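Local coordinates for CRISPR-associated protein CasA/Cse1 (Thermus thermophilus, PDB 4AN8), which forms part of the Cascade ribonucleoprotein complex of type I-E CRISPR adaptive immunity and probably helps select invading DNA, at residues Leu61-Arg66 against Asp93-Phe98; Ala184-Pro189 against Pro280-Arg285; Ala216-Val221 against Thr234-Thr239. One frame throughout, in Å; residues are numbered along the deposited sequence.

Overall arrangement
All three contacts fall within the Cse1 family region. Contact 1, first along the chain, crosses helices 50-67 and 88-98. Contact 3 lies about 16 Å from it, between centres, and its loop 216-221 bonds to the polar ends of R66 and Y94. Contact 2 is the most central, its centre about 24 Å from the centre of contact 1 and about 18 Å from that of contact 3. Its two segments lie far apart in sequence, and both segments of contact 3 fall between them. L61 of helix 50-67 packs on M281, and P185 on L238, so the three sites are linked through neighbouring side chains.

Contact 1 of 3, residues Leu61-Arg66 against Asp93-Phe98; sequences LAVLHR and DYLNRF
R66 and Y94 form the close part of this helix-helix contact. CB of R66 comes to 3.4 Å from OH of Y94 and 3.5 Å from CE2 of the same ring, an oblique approach in which the aliphatic root of the arginine, rather than its charge, does the touching. The tyrosine ring gets there because CG stands anti to its backbone N (chi1 -171°), sending the phenol toward helix 50-67. Carbonyl O of V63 lies over one face of the ring. The opposite face is covered from within the tyrosine's own helix by F98, whose CD2 sits 3.6 Å above the plane, over the ring centre.

The segments of helices 50-67 and 88-98 run at 108° to each other, with axes 10.6 Å apart at closest approach. This steep crossing confines the contact to a few side chains in the N-terminal part of the Cse1 fold. The loop 216-221 takes the tyrosine hydroxyl, Y94 OH hydrogen-bonding with W219 NE1 and E220 OE2. It also takes one nitrogen of R66, whose chain is bent at chi2 and chi3: NH2 forms a salt bridge with E220, while NH1 bonds to Y210 OH and P212 O.

Packing is looser beside the tyrosine, where V63 CG1 lies 4.0 Å from L95 CD2 and the two side chains cross at about a right angle. Farther out, helix 88-98 turns D93, N96 and R97 to solvent, and there the aliphatic part of R97 lies over the F98 ring, with CG 3.7 Å above its plane and offset toward the rim.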
ATOM      1  N   LEU A  61       5.342  -8.727 -10.692  1.00 16.84           N
ATOM      2  CA  LEU A  61       5.083  -7.772 -11.767  1.00 16.84           C
ATOM      3  C   LEU A  61       6.368  -7.342 -12.495  1.00 16.84           C
ATOM      4  O   LEU A  61       6.373  -7.207 -13.711  1.00 16.84           O
ATOM      5  CB  LEU A  61       4.365  -6.546 -11.226  1.00 16.25           C
ATOM      6  CG  LEU A  61       2.952  -6.862 -10.737  1.00 16.25           C
ATOM      7  CD1 LEU A  61       2.465  -5.769  -9.737  1.00 16.25           C
ATOM      8  CD2 LEU A  61       2.003  -7.007 -11.926  1.00 16.25           C
ATOM      9  N   ALA A  62       7.445  -7.113 -11.739  1.00 18.48           N
ATOM     10  CA  ALA A  62       8.720  -6.751 -12.340  1.00 18.48           C
ATOM     11  C   ALA A  62       9.116  -7.851 -13.311  1.00 18.48           C
ATOM     12  O   ALA A  62       9.418  -7.581 -14.468  1.00 18.48           O
ATOM     13  CB  ALA A  62       9.808  -6.582 -11.263  1.00  9.74           C
ATOM     14  N   VAL A  63       9.096  -9.096 -12.834  1.00 24.13           N
ATOM     15  CA  VAL A  63       9.443 -10.214 -13.688  1.00 24.13           C
ATOM     16  C   VAL A  63       8.547 -10.293 -14.939  1.00 24.13           C
ATOM     17  O   VAL A  63       9.047 -10.467 -16.048  1.00 24.13           O
ATOM     18  CB  VAL A  63       9.429 -11.560 -12.937  1.00 15.14           C
ATOM     19  CG1 VAL A  63       9.684 -12.674 -13.914  1.00 15.14           C
ATOM     20  CG2 VAL A  63      10.507 -11.572 -11.833  1.00 15.14           C
ATOM     21  N   LEU A  64       7.235 -10.168 -14.758  1.00 24.34           N
ATOM     22  CA  LEU A  64       6.295 -10.233 -15.878  1.00 24.34           C
ATOM     23  C   LEU A  64       6.545  -9.165 -16.925  1.00 24.34           C
ATOM     24  O   LEU A  64       6.592  -9.460 -18.118  1.00 24.34           O
ATOM     25  CB  LEU A  64       4.845 -10.116 -15.401  1.00 21.68           C
ATOM     26  CG  LEU A  64       4.270 -11.379 -14.758  1.00 21.68           C
ATOM     27  CD1 LEU A  64       2.992 -11.108 -13.957  1.00 21.68           C
ATOM     28  CD2 LEU A  64       4.066 -12.476 -15.841  1.00 21.68           C
ATOM     29  N   HIS A  65       6.687  -7.918 -16.485  1.00 23.20           N
ATOM     30  CA  HIS A  65       6.920  -6.823 -17.409  1.00 23.20           C
ATOM     31  C   HIS A  65       8.169  -7.041 -18.262  1.00 23.20           C
ATOM     32  O   HIS A  65       8.177  -6.722 -19.440  1.00 23.20           O
ATOM     33  CB  HIS A  65       7.046  -5.504 -16.667  1.00 20.30           C
ATOM     34  CG  HIS A  65       5.737  -4.923 -16.236  1.00 20.30           C
ATOM     35  ND1 HIS A  65       4.616  -4.941 -17.040  1.00 20.30           N
ATOM     36  CD2 HIS A  65       5.376  -4.303 -15.083  1.00 20.30           C
ATOM     37  CE1 HIS A  65       3.625  -4.324 -16.414  1.00 20.30           C
ATOM     38  NE2 HIS A  65       4.061  -3.924 -15.232  1.00 20.30           N
ATOM     39  N   ARG A  66       9.231  -7.556 -17.665  1.00 22.19           N
ATOM     40  CA  ARG A  66      10.461  -7.719 -18.401  1.00 22.19           C
ATOM     41  C   ARG A  66      10.370  -8.952 -19.294  1.00 22.19           C
ATOM     42  O   ARG A  66      10.706  -8.894 -20.466  1.00 22.19           O
ATOM     43  CB  ARG A  66      11.650  -7.812 -17.439  1.00 21.31           C
ATOM     44  CG  ARG A  66      11.801  -6.585 -16.568  1.00 21.31           C
ATOM     45  CD  ARG A  66      11.995  -5.348 -17.440  1.00 21.31           C
ATOM     46  NE  ARG A  66      13.300  -5.360 -18.101  1.00 21.31           N
ATOM     47  CZ  ARG A  66      13.735  -4.378 -18.880  1.00 21.31           C
ATOM     48  NH1 ARG A  66      12.959  -3.316 -19.093  1.00 21.31           N
ATOM     49  NH2 ARG A  66      14.940  -4.462 -19.442  1.00 21.31           N
ATOM     50  N   ASP A  93      11.843 -18.623 -20.692  1.00 31.70           N
ATOM     51  CA  ASP A  93      13.085 -18.110 -21.245  1.00 31.70           C
ATOM     52  C   ASP A  93      13.734 -17.038 -20.360  1.00 31.70           C
ATOM     53  O   ASP A  93      14.913 -17.118 -20.045  1.00 31.70           O
ATOM     54  CB  ASP A  93      12.880 -17.586 -22.670  1.00 50.53           C
ATOM     55  CG  ASP A  93      12.572 -18.702 -23.666  1.00 50.53           C
ATOM     56  OD1 ASP A  93      12.868 -19.889 -23.361  1.00 50.53           O
ATOM     57  OD2 ASP A  93      12.029 -18.389 -24.755  1.00 50.53           O
ATOM     58  N   TYR A  94      12.959 -16.034 -19.969  1.00 23.56           N
ATOM     59  CA  TYR A  94      13.459 -14.991 -19.087  1.00 23.56           C
ATOM     60  C   TYR A  94      14.005 -15.562 -17.780  1.00 23.56           C
ATOM     61  O   TYR A  94      15.116 -15.239 -17.378  1.00 23.56           O
ATOM     62  CB  TYR A  94      12.368 -13.954 -18.823  1.00 23.99           C
ATOM     63  CG  TYR A  94      12.868 -12.737 -18.087  1.00 23.99           C
ATOM     64  CD1 TYR A  94      12.875 -12.703 -16.692  1.00 23.99           C
ATOM     65  CD2 TYR A  94      13.338 -11.628 -18.781  1.00 23.99           C
ATOM     66  CE1 TYR A  94      13.333 -11.611 -16.010  1.00 23.99           C
ATOM     67  CE2 TYR A  94      13.790 -10.514 -18.101  1.00 23.99           C
ATOM     68  CZ  TYR A  94      13.783 -10.515 -16.707  1.00 23.99           C
ATOM     69  OH  TYR A  94      14.241  -9.418 -16.012  1.00 23.99           O
ATOM     70  N   LEU A  95      13.252 -16.449 -17.136  1.00 29.96           N
ATOM     71  CA  LEU A  95      13.706 -17.048 -15.877  1.00 29.96           C
ATOM     72  C   LEU A  95      14.985 -17.909 -16.016  1.00 29.96           C
ATOM     73  O   LEU A  95      15.841 -17.950 -15.119  1.00 29.96           O
ATOM     74  CB  LEU A  95      12.571 -17.870 -15.254  1.00 29.45           C
ATOM     75  CG  LEU A  95      11.400 -17.041 -14.701  1.00 29.45           C
ATOM     76  CD1 LEU A  95      10.377 -17.924 -14.021  1.00 29.45           C
ATOM     77  CD2 LEU A  95      11.901 -15.951 -13.734  1.00 29.45           C
ATOM     78  N   ASN A  96      15.110 -18.606 -17.140  1.00 32.88           N
ATOM     79  CA  ASN A  96      16.308 -19.393 -17.411  1.00 32.88           C
ATOM     80  C   ASN A  96      17.501 -18.494 -17.644  1.00 32.88           C
ATOM     81  O   ASN A  96      18.588 -18.760 -17.147  1.00 32.88           O
ATOM     82  CB  ASN A  96      16.088 -20.329 -18.598  1.00 53.78           C
ATOM     83  CG  ASN A  96      15.089 -21.424 -18.287  1.00 53.78           C
ATOM     84  OD1 ASN A  96      14.996 -21.889 -17.149  1.00 53.78           O
ATOM     85  ND2 ASN A  96      14.330 -21.836 -19.291  1.00 53.78           N
ATOM     86  N   ARG A  97      17.296 -17.409 -18.380  1.00 25.25           N
ATOM     87  CA  ARG A  97      18.368 -16.434 -18.601  1.00 25.25           C
ATOM     88  C   ARG A  97      18.878 -15.746 -17.316  1.00 25.25           C
ATOM     89  O   ARG A  97      20.068 -15.480 -17.194  1.00 25.25           O
ATOM     90  CB  ARG A  97      17.935 -15.378 -19.622  1.00 44.01           C
ATOM     91  CG  ARG A  97      18.981 -14.276 -19.833  1.00 44.01           C
ATOM     92  CD  ARG A  97      18.490 -13.199 -20.797  1.00 44.01           C
ATOM     93  NE  ARG A  97      18.442 -13.711 -22.161  1.00 44.01           N
ATOM     94  CZ  ARG A  97      17.731 -13.167 -23.139  1.00 44.01           C
ATOM     95  NH1 ARG A  97      17.000 -12.086 -22.890  1.00 44.01           N
ATOM     96  NH2 ARG A  97      17.755 -13.701 -24.362  1.00 44.01           N
ATOM     97  N   PHE A  98      17.985 -15.441 -16.364  1.00 24.39           N
ATOM     98  CA  PHE A  98      18.410 -14.709 -15.162  1.00 24.39           C
ATOM     99  C   PHE A  98      18.474 -15.551 -13.895  1.00 24.39           C
ATOM    100  O   PHE A  98      18.805 -15.057 -12.825  1.00 24.39           O
ATOM    101  CB  PHE A  98      17.599 -13.412 -14.987  1.00 20.31           C
ATOM    102  CG  PHE A  98      17.864 -12.408 -16.074  1.00 20.31           C
ATOM    103  CD1 PHE A  98      19.025 -11.644 -16.056  1.00 20.31           C
ATOM    104  CD2 PHE A  98      16.994 -12.276 -17.142  1.00 20.31           C
ATOM    105  CE1 PHE A  98      19.304 -10.739 -17.078  1.00 20.31           C
ATOM    106  CE2 PHE A  98      17.253 -11.391 -18.156  1.00 20.31           C
ATOM    107  CZ  PHE A  98      18.420 -10.614 -18.125  1.00 20.31           C
TER

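Contact 2 of 3, residues Ala184-Pro189 against Pro280-Arg285; sequences APVARP and PMVAQR
V186 and P189, in the loop that joins strand 178-181 to strand 191-195, pack against V282, which lies just ahead of the two-stranded antiparallel hairpin 284-286/292-294. The loop contains a type I beta turn from A184 to A187, closed by a weak bond of 3.4 Å from A187 N to A184 O, and then brings P189 round to face the second segment. V282 is the shared partner of both loop residues. Its CG2 sits 3.7 Å from CG of P189 and 3.8 Å from CB of the same ring. The other methyl, CG1, is anti to the backbone N (chi1 169°) and lies 4.0 Å from P189 CB, so both branches of the valine meet the CB-CG side of the pyrrolidine. V186 CG1 lies 4.4 Å from V282 CG2, the methyl that also meets P189 CG.

Three buried residues thus make the whole contact, with the CA atoms of P189 and V282 6.4 Å apart. On either side of V282 the backbone is held by hydrogen bonds, M281 to F192 of strand 191-195 and A283 to L295, just after strand 292-294. R188, just after the turn, bonds to S350 of strand 342-351 and to Q352 beyond it, and forms a salt bridge with D183.

What joins the two segments directly is therefore dispersion between aliphatic carbons. Being non-directional, it does not itself fix their relative orientation; each segment also has backbone hydrogen bonds to other parts of the chain, V186 with A166 and M281 with F192.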
ATOM      1  N   ALA A 184      13.337   4.321   1.353  1.00 19.65           N
ATOM      2  CA  ALA A 184      13.163   3.378   0.269  1.00 19.65           C
ATOM      3  C   ALA A 184      11.977   3.901  -0.517  1.00 19.65           C
ATOM      4  O   ALA A 184      11.270   4.801  -0.033  1.00 19.65           O
ATOM      5  CB  ALA A 184      12.904   1.987   0.824  1.00 17.23           C
ATOM      6  N   PRO A 185      11.751   3.376  -1.734  1.00 22.57           N
ATOM      7  CA  PRO A 185      10.822   4.053  -2.658  1.00 22.57           C
ATOM      8  C   PRO A 185       9.363   4.129  -2.222  1.00 22.57           C
ATOM      9  O   PRO A 185       8.684   5.100  -2.565  1.00 22.57           O
ATOM     10  CB  PRO A 185      10.915   3.217  -3.947  1.00 18.93           C
ATOM     11  CG  PRO A 185      12.194   2.503  -3.857  1.00 18.93           C
ATOM     12  CD  PRO A 185      12.492   2.282  -2.389  1.00 18.93           C
ATOM     13  N   VAL A 186       8.852   3.123  -1.522  1.00 22.01           N
ATOM     14  CA  VAL A 186       7.461   3.189  -1.106  1.00 22.01           C
ATOM     15  C   VAL A 186       7.292   3.198   0.403  1.00 22.01           C
ATOM     16  O   VAL A 186       6.281   2.763   0.914  1.00 22.01           O
ATOM     17  CB  VAL A 186       6.576   2.088  -1.778  1.00 19.48           C
ATOM     18  CG1 VAL A 186       6.314   2.456  -3.252  1.00 19.48           C
ATOM     19  CG2 VAL A 186       7.221   0.705  -1.643  1.00 19.48           C
ATOM     20  N   ALA A 187       8.277   3.724   1.112  1.00 18.99           N
ATOM     21  CA  ALA A 187       8.175   3.894   2.561  1.00 18.99           C
ATOM     22  C   ALA A 187       6.922   4.665   3.005  1.00 18.99           C
ATOM     23  O   ALA A 187       6.312   4.315   4.028  1.00 18.99           O
ATOM     24  CB  ALA A 187       9.421   4.576   3.101  1.00 22.37           C
ATOM     25  N   ARG A 188       6.547   5.692   2.241  1.00 20.47           N
ATOM     26  CA  ARG A 188       5.496   6.638   2.643  1.00 20.47           C
ATOM     27  C   ARG A 188       4.113   6.419   2.014  1.00 20.47           C
ATOM     28  O   ARG A 188       3.101   6.613   2.679  1.00 20.47           O
ATOM     29  CB  ARG A 188       5.917   8.095   2.357  1.00 25.72           C
ATOM     30  CG  ARG A 188       7.313   8.479   2.815  1.00 25.72           C
ATOM     31  CD  ARG A 188       7.452   8.262   4.315  1.00 25.72           C
ATOM     32  NE  ARG A 188       8.843   8.368   4.754  1.00 25.72           N
ATOM     33  CZ  ARG A 188       9.232   8.373   6.027  1.00 25.72           C
ATOM     34  NH1 ARG A 188       8.351   8.276   7.025  1.00 25.72           N
ATOM     35  NH2 ARG A 188      10.510   8.469   6.305  1.00 25.72           N
ATOM     36  N   PRO A 189       4.061   6.086   0.710  1.00 17.57           N
ATOM     37  CA  PRO A 189       2.748   6.210   0.085  1.00 17.57           C
ATOM     38  C   PRO A 189       1.909   4.989   0.312  1.00 17.57           C
ATOM     39  O   PRO A 189       2.437   3.903   0.571  1.00 17.57           O
ATOM     40  CB  PRO A 189       3.074   6.336  -1.412  1.00 16.55           C
ATOM     41  CG  PRO A 189       4.392   5.645  -1.552  1.00 16.55           C
ATOM     42  CD  PRO A 189       5.134   5.869  -0.274  1.00 16.55           C
ATOM     43  N   PRO A 280       3.334   3.142 -10.320  1.00 18.55           N
ATOM     44  CA  PRO A 280       1.964   2.790 -10.730  1.00 18.55           C
ATOM     45  C   PRO A 280       1.020   2.577  -9.542  1.00 18.55           C
ATOM     46  O   PRO A 280      -0.178   2.773  -9.693  1.00 18.55           O
ATOM     47  CB  PRO A 280       2.156   1.456 -11.457  1.00 19.75           C
ATOM     48  CG  PRO A 280       3.555   1.535 -12.013  1.00 19.75           C
ATOM     49  CD  PRO A 280       4.355   2.305 -10.976  1.00 19.75           C
ATOM     50  N   MET A 281       1.527   2.168  -8.383  1.00 15.47           N
ATOM     51  CA  MET A 281       0.622   1.882  -7.275  1.00 15.77           C
ATOM     52  C   MET A 281       0.326   3.108  -6.417  1.00 15.24           C
ATOM     53  O   MET A 281      -0.433   3.041  -5.439  1.00 16.11           O
ATOM     54  CB  MET A 281       1.157   0.735  -6.432  1.00 21.12           C
ATOM     55  CG  MET A 281       1.054  -0.615  -7.152  1.00 21.12           C
ATOM     56  SD  MET A 281       1.924  -1.910  -6.233  1.00 21.12           S
ATOM     57  CE  MET A 281       1.702  -3.312  -7.350  1.00 21.12           C
ATOM     58  N   VAL A 282       0.917   4.240  -6.795  1.00 18.33           N
ATOM     59  CA  VAL A 282       0.878   5.415  -5.953  1.00 17.96           C
ATOM     60  C   VAL A 282      -0.042   6.470  -6.536  1.00 18.88           C
ATOM     61  O   VAL A 282      -0.010   6.723  -7.733  1.00 19.65           O
ATOM     62  CB  VAL A 282       2.301   5.997  -5.789  1.00 17.25           C
ATOM     63  CG1 VAL A 282       2.260   7.366  -5.138  1.00 17.25           C
ATOM     64  CG2 VAL A 282       3.183   5.018  -5.020  1.00 17.25           C
ATOM     65  N   ALA A 283      -0.864   7.085  -5.688  1.00 16.12           N
ATOM     66  CA  ALA A 283      -1.778   8.148  -6.085  1.00 16.79           C
ATOM     67  C   ALA A 283      -1.351   9.500  -5.503  1.00 17.20           C
ATOM     68  O   ALA A 283      -0.575   9.570  -4.554  1.00 17.27           O
ATOM     69  CB  ALA A 283      -3.151   7.820  -5.646  1.00 16.40           C
ATOM     70  N   GLN A 284      -1.852  10.589  -6.068  1.00 25.26           N
ATOM     71  CA  GLN A 284      -1.454  11.901  -5.580  1.00 24.47           C
ATOM     72  C   GLN A 284      -2.651  12.824  -5.415  1.00 23.76           C
ATOM     73  O   GLN A 284      -3.719  12.601  -6.011  1.00 25.42           O
ATOM     74  CB  GLN A 284      -0.391  12.529  -6.486  1.00 39.07           C
ATOM     75  CG  GLN A 284       1.005  11.928  -6.315  1.00 39.07           C
ATOM     76  CD  GLN A 284       2.033  12.545  -7.260  1.00 39.07           C
ATOM     77  OE1 GLN A 284       1.738  12.818  -8.422  1.00 39.07           O
ATOM     78  NE2 GLN A 284       3.244  12.786  -6.752  1.00 39.07           N
ATOM     79  N   ARG A 285      -2.448  13.849  -4.592  1.00 25.36           N
ATOM     80  CA  ARG A 285      -3.469  14.829  -4.273  0.50 25.36           C
ATOM     81  C   ARG A 285      -2.795  16.204  -4.137  1.00 25.36           C
ATOM     82  O   ARG A 285      -1.564  16.289  -3.966  1.00 25.36           O
ATOM     83  CB  ARG A 285      -4.134  14.412  -2.959  0.50 35.55           C
ATOM     84  CG  ARG A 285      -5.155  15.365  -2.430  0.50 35.55           C
ATOM     85  CD  ARG A 285      -5.198  15.385  -0.901  0.50 35.55           C
ATOM     86  NE  ARG A 285      -6.055  16.473  -0.439  0.50 35.55           N
ATOM     87  CZ  ARG A 285      -7.148  16.316   0.297  0.50 35.55           C
ATOM     88  NH1 ARG A 285      -7.521  15.107   0.702  0.50 35.55           N
ATOM     89  NH2 ARG A 285      -7.863  17.377   0.640  0.50 35.55           N
TER

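Contact 3 of 3, residues Ala216-Val221 against Thr234-Thr239; sequences APIWEV and TKWPLT
I218 reaches from the loop 216-221 to the indole of W236 on strand 235-237. Its CB stands 6.0 Å from CH2 of W236, too far to touch, and the branch CG2 makes no contact with the tryptophan. CG1, anti to the backbone N (chi1 -167°), carries the chain outward, and only its terminal CD1 arrives, 4.0 Å from W236 CH2. This methyl meets the six-membered ring at its edge, close to the ring plane, with CZ3 of W236 next in line at 4.3 Å from CD1. The two side chains cross at about a right angle.

V221 touches the same corner of the indole from an oblique direction, its CG2 lying 4.4 Å from W236 CH2. The backbone turns between the two residues, with E220 N bonded to P217 O. W236 itself points toward the loop from a strand that pairs in parallel with strand 261-273, through backbone bonds to E271 and L273. R243 and V270 also touch its side chain.

The contact lies near the protein surface, and all three residues remain partly exposed. Since the I218 methyl comes to the rim of the indole, its approach is edge packing and not a CH-pi contact. Only weak, non-directional forces act directly between loop and strand; the loop has directional partners as well, I218 N with T246 OG1, V221 O with R101 NH1, and E220 with R66.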
ATOM      1  N   ALA A 216      15.240  -1.292 -16.075  1.00 20.46           N
ATOM      2  CA  ALA A 216      15.824  -2.598 -15.854  1.00 20.46           C
ATOM      3  C   ALA A 216      15.675  -2.883 -14.370  1.00 20.46           C
ATOM      4  O   ALA A 216      15.881  -1.996 -13.546  1.00 20.46           O
ATOM      5  CB  ALA A 216      17.328  -2.595 -16.256  1.00 19.12           C
ATOM      6  N   PRO A 217      15.286  -4.107 -14.034  1.00 23.65           N
ATOM      7  CA  PRO A 217      15.252  -4.505 -12.627  1.00 23.65           C
ATOM      8  C   PRO A 217      16.680  -4.762 -12.139  1.00 23.65           C
ATOM      9  O   PRO A 217      17.610  -4.884 -12.961  1.00 23.65           O
ATOM     10  CB  PRO A 217      14.445  -5.812 -12.647  1.00 22.51           C
ATOM     11  CG  PRO A 217      14.672  -6.373 -14.059  1.00 22.51           C
ATOM     12  CD  PRO A 217      14.789  -5.152 -14.953  1.00 22.51           C
ATOM     13  N   ILE A 218      16.841  -4.843 -10.819  1.00 23.77           N
ATOM     14  CA  ILE A 218      18.146  -4.956 -10.209  1.00 23.77           C
ATOM     15  C   ILE A 218      18.953  -6.134 -10.762  1.00 23.77           C
ATOM     16  O   ILE A 218      20.181  -6.051 -10.840  1.00 23.77           O
ATOM     17  CB  ILE A 218      18.039  -5.074  -8.667  1.00 17.32           C
ATOM     18  CG1 ILE A 218      19.419  -4.867  -8.000  1.00 17.32           C
ATOM     19  CG2 ILE A 218      17.401  -6.434  -8.254  1.00 17.32           C
ATOM     20  CD1 ILE A 218      19.996  -3.460  -8.185  1.00 17.32           C
ATOM     21  N   TRP A 219      18.287  -7.220 -11.164  1.00 24.18           N
ATOM     22  CA  TRP A 219      19.017  -8.400 -11.628  1.00 24.18           C
ATOM     23  C   TRP A 219      19.497  -8.324 -13.089  1.00 24.18           C
ATOM     24  O   TRP A 219      20.233  -9.203 -13.534  1.00 24.18           O
ATOM     25  CB  TRP A 219      18.202  -9.679 -11.402  1.00 19.67           C
ATOM     26  CG  TRP A 219      16.863  -9.636 -12.066  1.00 19.67           C
ATOM     27  CD1 TRP A 219      16.597  -9.898 -13.379  1.00 19.67           C
ATOM     28  CD2 TRP A 219      15.612  -9.293 -11.468  1.00 19.67           C
ATOM     29  NE1 TRP A 219      15.259  -9.719 -13.641  1.00 19.67           N
ATOM     30  CE2 TRP A 219      14.627  -9.369 -12.476  1.00 19.67           C
ATOM     31  CE3 TRP A 219      15.222  -8.918 -10.185  1.00 19.67           C
ATOM     32  CZ2 TRP A 219      13.285  -9.104 -12.234  1.00 19.67           C
ATOM     33  CZ3 TRP A 219      13.858  -8.651  -9.947  1.00 19.67           C
ATOM     34  CH2 TRP A 219      12.925  -8.745 -10.963  1.00 19.67           C
ATOM     35  N   GLU A 220      19.096  -7.279 -13.814  1.00 25.07           N
ATOM     36  CA  GLU A 220      19.506  -7.075 -15.201  1.00 25.07           C
ATOM     37  C   GLU A 220      20.736  -6.160 -15.332  1.00 25.07           C
ATOM     38  O   GLU A 220      21.220  -5.917 -16.436  1.00 25.07           O
ATOM     39  CB  GLU A 220      18.353  -6.506 -16.054  1.00 23.49           C
ATOM     40  CG  GLU A 220      17.305  -7.534 -16.520  1.00 23.49           C
ATOM     41  CD  GLU A 220      16.351  -6.949 -17.543  1.00 23.49           C
ATOM     42  OE1 GLU A 220      16.788  -6.069 -18.313  1.00 23.49           O
ATOM     43  OE2 GLU A 220      15.162  -7.350 -17.590  1.00 23.49           O
ATOM     44  N   VAL A 221      21.215  -5.645 -14.204  1.00 22.32           N
ATOM     45  CA  VAL A 221      22.403  -4.813 -14.169  1.00 22.32           C
ATOM     46  C   VAL A 221      23.448  -5.522 -13.290  1.00 22.32           C
ATOM     47  O   VAL A 221      23.129  -6.489 -12.596  1.00 22.32           O
ATOM     48  CB  VAL A 221      22.090  -3.367 -13.676  1.00 30.80           C
ATOM     49  CG1 VAL A 221      21.041  -2.714 -14.555  1.00 30.80           C
ATOM     50  CG2 VAL A 221      21.626  -3.352 -12.235  1.00 30.80           C
ATOM     51  N   THR A 234      27.058   5.807  -5.338  1.00 25.94           N
ATOM     52  CA  THR A 234      26.136   5.493  -6.430  1.00 25.94           C
ATOM     53  C   THR A 234      24.792   6.164  -6.255  1.00 25.94           C
ATOM     54  O   THR A 234      24.122   5.966  -5.254  1.00 25.94           O
ATOM     55  CB  THR A 234      25.897   3.987  -6.574  1.00 25.33           C
ATOM     56  OG1 THR A 234      27.154   3.322  -6.668  1.00 25.33           O
ATOM     57  CG2 THR A 234      25.069   3.699  -7.822  1.00 25.33           C
ATOM     58  N   LYS A 235      24.389   6.947  -7.248  1.00 26.72           N
ATOM     59  CA  LYS A 235      23.142   7.686  -7.172  1.00 26.72           C
ATOM     60  C   LYS A 235      22.386   7.459  -8.449  1.00 26.72           C
ATOM     61  O   LYS A 235      22.933   7.628  -9.539  1.00 26.72           O
ATOM     62  CB  LYS A 235      23.427   9.170  -6.980  1.00 46.40           C
ATOM     63  CG  LYS A 235      24.420   9.437  -5.877  1.00 46.40           C
ATOM     64  CD  LYS A 235      24.684  10.911  -5.706  1.00 46.40           C
ATOM     65  CE  LYS A 235      25.690  11.139  -4.597  1.00 46.40           C
ATOM     66  NZ  LYS A 235      26.981  10.405  -4.885  1.00 46.40           N
ATOM     67  N   TRP A 236      21.134   7.038  -8.323  1.00 25.06           N
ATOM     68  CA  TRP A 236      20.320   6.749  -9.496  1.00 25.06           C
ATOM     69  C   TRP A 236      19.073   7.602  -9.458  1.00 25.06           C
ATOM     70  O   TRP A 236      18.439   7.737  -8.411  1.00 25.06           O
ATOM     71  CB  TRP A 236      19.854   5.295  -9.534  1.00 24.81           C
ATOM     72  CG  TRP A 236      20.880   4.271  -9.784  1.00 24.81           C
ATOM     73  CD1 TRP A 236      22.177   4.468 -10.175  1.00 24.81           C
ATOM     74  CD2 TRP A 236      20.706   2.848  -9.659  1.00 24.81           C
ATOM     75  NE1 TRP A 236      22.812   3.250 -10.302  1.00 24.81           N
ATOM     76  CE2 TRP A 236      21.935   2.246  -9.986  1.00 24.81           C
ATOM     77  CE3 TRP A 236      19.627   2.028  -9.287  1.00 24.81           C
ATOM     78  CZ2 TRP A 236      22.121   0.865  -9.956  1.00 24.81           C
ATOM     79  CZ3 TRP A 236      19.810   0.650  -9.273  1.00 24.81           C
ATOM     80  CH2 TRP A 236      21.045   0.086  -9.596  1.00 24.81           C
ATOM     81  N   PRO A 237      18.705   8.161 -10.610  1.00 23.63           N
ATOM     82  CA  PRO A 237      17.396   8.810 -10.652  1.00 23.63           C
ATOM     83  C   PRO A 237      16.345   7.751 -10.354  1.00 23.63           C
ATOM     84  O   PRO A 237      16.502   6.621 -10.778  1.00 23.63           O
ATOM     85  CB  PRO A 237      17.301   9.344 -12.084  1.00 19.59           C
ATOM     86  CG  PRO A 237      18.377   8.615 -12.868  1.00 19.59           C
ATOM     87  CD  PRO A 237      19.440   8.228 -11.887  1.00 19.59           C
ATOM     88  N   LEU A 238      15.322   8.107  -9.584  1.00 22.67           N
ATOM     89  CA  LEU A 238      14.288   7.178  -9.156  1.00 22.67           C
ATOM     90  C   LEU A 238      13.242   7.082 -10.248  1.00 22.67           C
ATOM     91  O   LEU A 238      12.161   7.667 -10.160  1.00 22.67           O
ATOM     92  CB  LEU A 238      13.667   7.684  -7.845  1.00 21.49           C
ATOM     93  CG  LEU A 238      12.744   6.824  -6.979  1.00 21.49           C
ATOM     94  CD1 LEU A 238      13.479   5.573  -6.455  1.00 21.49           C
ATOM     95  CD2 LEU A 238      12.189   7.673  -5.799  1.00 21.49           C
ATOM     96  N   THR A 239      13.576   6.358 -11.307  1.00 18.24           N
ATOM     97  CA  THR A 239      12.687   6.257 -12.448  1.00 18.24           C
ATOM     98  C   THR A 239      12.812   4.879 -13.060  1.00 18.24           C
ATOM     99  O   THR A 239      13.771   4.167 -12.791  1.00 18.24           O
ATOM    100  CB  THR A 239      13.039   7.327 -13.515  1.00 21.94           C
ATOM    101  OG1 THR A 239      12.069   7.276 -14.559  1.00 21.94           O
ATOM    102  CG2 THR A 239      14.462   7.097 -14.114  1.00 21.94           C
TER